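Local coordinates for protein epsin-1 (Saccharomyces cerevisiae, PDB 5LOZ) that binds phosphoinositide-rich membranes through its ENTH domain, the part present here, and is required for endocytosis and for localization of actin, at residues 48-53 against 58-63. Residues are numbered along the deposited sequence; the frame is centred on the assembly and turned at random.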
ATOM      1  N   LYS A  48      -3.993   0.235   9.317  1.00 14.37           N
ATOM      2  CA  LYS A  48      -3.916  -0.881  10.259  1.00 15.44           C
ATOM      3  C   LYS A  48      -2.878  -1.929   9.869  1.00 13.78           C
ATOM      4  O   LYS A  48      -2.142  -2.394  10.704  1.00 15.68           O
ATOM      5  CB  LYS A  48      -5.286  -1.547  10.447  1.00 17.76           C
ATOM      6  CG  LYS A  48      -6.258  -0.693  11.265  1.00 21.98           C
ATOM      7  CD  LYS A  48      -7.690  -1.100  11.042  1.00 25.81           C
ATOM      8  CE  LYS A  48      -8.631  -0.304  11.946  1.00 30.52           C
ATOM      9  NZ  LYS A  48     -10.019  -0.396  11.413  1.00 33.01           N
ATOM     10  N   ARG A  49      -2.842  -2.307   8.609  1.00 14.25           N
ATOM     11  CA  ARG A  49      -1.940  -3.362   8.152  1.00 14.88           C
ATOM     12  C   ARG A  49      -0.470  -2.919   8.316  1.00 16.98           C
ATOM     13  O   ARG A  49       0.372  -3.675   8.774  1.00 16.53           O
ATOM     14  CB  ARG A  49      -2.219  -3.739   6.689  1.00 13.38           C
ATOM     15  CG  ARG A  49      -3.512  -4.445   6.408  1.00 15.77           C
ATOM     16  CD  ARG A  49      -3.589  -5.783   7.068  1.00 16.36           C
ATOM     17  NE  ARG A  49      -4.475  -6.704   6.398  1.00 17.24           N
ATOM     18  CZ  ARG A  49      -5.114  -7.719   6.955  1.00 18.30           C
ATOM     19  NH1 ARG A  49      -5.041  -7.950   8.256  1.00 16.66           N
ATOM     20  NH2 ARG A  49      -5.861  -8.501   6.193  1.00 17.85           N
ATOM     21  N   LEU A  50      -0.200  -1.663   7.946  1.00 16.82           N
ATOM     22  CA  LEU A  50       1.130  -1.047   8.051  1.00 18.10           C
ATOM     23  C   LEU A  50       1.667  -1.038   9.464  1.00 17.31           C
ATOM     24  O   LEU A  50       2.869  -1.069   9.685  1.00 18.12           O
ATOM     25  CB  LEU A  50       1.053   0.419   7.572  1.00 18.72           C
ATOM     26  CG  LEU A  50       1.759   0.907   6.325  1.00 21.74           C
ATOM     27  CD1 LEU A  50       2.180  -0.203   5.465  1.00 13.21           C
ATOM     28  CD2 LEU A  50       0.917   2.066   5.581  1.00 16.54           C
ATOM     29  N   ASN A  51       0.755  -0.962  10.416  1.00 18.95           N
ATOM     30  CA  ASN A  51       1.076  -0.876  11.816  1.00 19.02           C
ATOM     31  C   ASN A  51       1.148  -2.219  12.512  1.00 19.97           C
ATOM     32  O   ASN A  51       1.389  -2.285  13.707  1.00 19.77           O
ATOM     33  CB  ASN A  51       0.074   0.047  12.543  1.00 17.22           C
ATOM     34  CG  ASN A  51       0.409   1.530  12.370  1.00 20.56           C
ATOM     35  OD1 ASN A  51       1.272   2.059  13.062  1.00 26.52           O
ATOM     36  ND2 ASN A  51      -0.265   2.193  11.430  1.00 15.96           N
ATOM     37  N   ASP A  52       1.034  -3.303  11.753  1.00 20.50           N
ATOM     38  CA  ASP A  52       1.103  -4.647  12.332  1.00 21.84           C
ATOM     39  C   ASP A  52       2.494  -5.048  12.823  1.00 23.41           C
ATOM     40  O   ASP A  52       3.511  -4.475  12.435  1.00 22.63           O
ATOM     41  CB  ASP A  52       0.620  -5.683  11.341  1.00 23.69           C
ATOM     42  CG  ASP A  52      -0.488  -6.540  11.896  1.00 30.37           C
ATOM     43  OD1 ASP A  52      -0.339  -7.003  13.071  1.00 38.64           O
ATOM     44  OD2 ASP A  52      -1.495  -6.739  11.149  1.00 35.42           O
ATOM     45  N   LYS A  53       2.518  -6.074  13.667  1.00 24.81           N
ATOM     46  CA  LYS A  53       3.760  -6.541  14.277  0.60 24.66           C
ATOM     47  C   LYS A  53       4.623  -7.337  13.291  1.00 23.86           C
ATOM     48  O   LYS A  53       4.133  -7.833  12.284  1.00 24.81           O
ATOM     49  CB  LYS A  53       3.484  -7.334  15.569  0.60 25.47           C
ATOM     50  CG  LYS A  53       2.785  -8.674  15.397  0.60 27.66           C
ATOM     51  CD  LYS A  53       2.188  -9.217  16.715  0.60 29.60           C
ATOM     52  CE  LYS A  53       3.174  -9.197  17.888  0.60 31.21           C
ATOM     53  NZ  LYS A  53       2.863  -8.110  18.888  0.60 30.52           N
ATOM     54  N   ARG A  58       4.007  -9.746   6.259  1.00 11.41           N
ATOM     55  CA  ARG A  58       3.312  -9.839   4.956  1.00 12.04           C
ATOM     56  C   ARG A  58       2.155  -8.852   4.864  1.00 11.09           C
ATOM     57  O   ARG A  58       1.902  -8.305   3.790  1.00 10.12           O
ATOM     58  CB  ARG A  58       2.874 -11.261   4.606  1.00 10.58           C
ATOM     59  CG  ARG A  58       4.011 -12.230   4.374  1.00  8.40           C
ATOM     60  CD  ARG A  58       3.522 -13.664   4.334  1.00 11.35           C
ATOM     61  NE  ARG A  58       4.662 -14.561   4.045  1.00 12.79           N
ATOM     62  CZ  ARG A  58       5.489 -15.052   4.978  1.00 14.87           C
ATOM     63  NH1 ARG A  58       5.313 -14.728   6.240  1.00 11.82           N
ATOM     64  NH2 ARG A  58       6.516 -15.813   4.637  1.00 13.22           N
ATOM     65  N   HIS A  59       1.510  -8.550   5.989  1.00 11.15           N
ATOM     66  CA  HIS A  59       0.495  -7.551   6.021  1.00 10.88           C
ATOM     67  C   HIS A  59       1.073  -6.214   5.595  1.00 12.43           C
ATOM     68  O   HIS A  59       0.481  -5.496   4.794  1.00 14.53           O
ATOM     69  CB  HIS A  59      -0.105  -7.391   7.425  1.00 11.05           C
ATOM     70  CG  HIS A  59      -1.035  -8.479   7.839  1.00 13.01           C
ATOM     71  ND1 HIS A  59      -1.423  -8.652   9.155  1.00 16.02           N
ATOM     72  CD2 HIS A  59      -1.597  -9.493   7.144  1.00 14.81           C
ATOM     73  CE1 HIS A  59      -2.221  -9.701   9.233  1.00 12.31           C
ATOM     74  NE2 HIS A  59      -2.347 -10.227   8.032  1.00 14.58           N
ATOM     75  N   ILE A  60       2.238  -5.911   6.142  1.00 11.98           N
ATOM     76  CA  ILE A  60       2.959  -4.652   5.899  1.00 12.11           C
ATOM     77  C   ILE A  60       3.448  -4.559   4.462  1.00 11.31           C
ATOM     78  O   ILE A  60       3.141  -3.587   3.779  1.00 10.37           O
ATOM     79  CB  ILE A  60       4.190  -4.506   6.862  1.00 10.86           C
ATOM     80  CG1 ILE A  60       3.742  -4.720   8.329  1.00 12.01           C
ATOM     81  CG2 ILE A  60       4.853  -3.190   6.663  1.00  7.85           C
ATOM     82  CD1 ILE A  60       4.843  -4.469   9.381  1.00 12.00           C
ATOM     83  N   ALA A  61       4.175  -5.577   3.997  1.00 10.09           N
ATOM     84  CA  ALA A  61       4.642  -5.623   2.626  1.00 10.00           C
ATOM     85  C   ALA A  61       3.506  -5.404   1.632  1.00  9.91           C
ATOM     86  O   ALA A  61       3.644  -4.597   0.712  1.00  9.32           O
ATOM     87  CB  ALA A  61       5.346  -6.946   2.349  1.00  9.84           C
ATOM     88  N   LYS A  62       2.395  -6.125   1.798  1.00  7.68           N
ATOM     89  CA  LYS A  62       1.326  -6.098   0.807  1.00  9.67           C
ATOM     90  C   LYS A  62       0.568  -4.741   0.833  1.00  9.55           C
ATOM     91  O   LYS A  62       0.186  -4.227  -0.210  1.00 10.34           O
ATOM     92  CB  LYS A  62       0.380  -7.262   1.011  1.00  8.88           C
ATOM     93  CG  LYS A  62       1.047  -8.613   0.831  1.00 10.45           C
ATOM     94  CD  LYS A  62       0.137  -9.744   1.216  1.00 13.35           C
ATOM     95  CE  LYS A  62      -0.821 -10.123   0.093  1.00 11.56           C
ATOM     96  NZ  LYS A  62      -1.637 -11.327   0.453  1.00 14.36           N
ATOM     97  N   ALA A  63       0.400  -4.186   2.019  1.00  9.01           N
ATOM     98  CA  ALA A  63      -0.169  -2.875   2.199  1.00  9.54           C
ATOM     99  C   ALA A  63       0.666  -1.843   1.420  1.00 10.27           C
ATOM    100  O   ALA A  63       0.114  -1.002   0.697  1.00  8.57           O
ATOM    101  CB  ALA A  63      -0.243  -2.499   3.646  1.00  9.88           C
TER
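Arg-49, near the end of helix 36-50, runs its side chain along His-59 of helix 57-73. Its CB rests on the methyl of Ala-63, CB to CB 3.8 Å, where a small residue lets the helices come close. A bend at chi2 (-64°) then turns the chain over the imidazole: CD makes a CH-pi contact over the ring face, 4.2 Å from the centroid. Farther out, NE passes CD2 of His-59 and is hydrogen-bonded to Thr-14 OG1, while NH2 is taken by the carbonyl of Arg-11. These bonds help fix the guanidinium, which lies flat on the ring with planes 19° apart. At the tip, NH1 lies over the same imidazole, displaced toward its rim, 3.5 Å from His-59 CE1. Arginine suits this place because its methylene CD and flat, delocalised guanidinium can both lie on an imidazole face; histidine adds an edge N-H for a carboxylate. At that edge ND1 of His-59 donates to OD2 of Asp-52 at 2.8 Å, reaching the oxygen from above the carboxylate plane. OD1 accepts the backbone N-H of Lys-53, so the two oxygens engage the following backbone and the neighbouring helix. Branched aliphatics suit the buried side: Ile-60 CD1 packs closely on the carbonyl O of Asp-52 (3.3 Å), and its CG2 meets Leu-50 CD1 (4.2 Å), which also fits against Ala-63 CB. Leu-50 and Ile-60 continue inward to Ile-88 and Val-109. Consecutive antiparallel helices packed across a short connection are typical of the alpha-alpha superhelix of the ENTH domain.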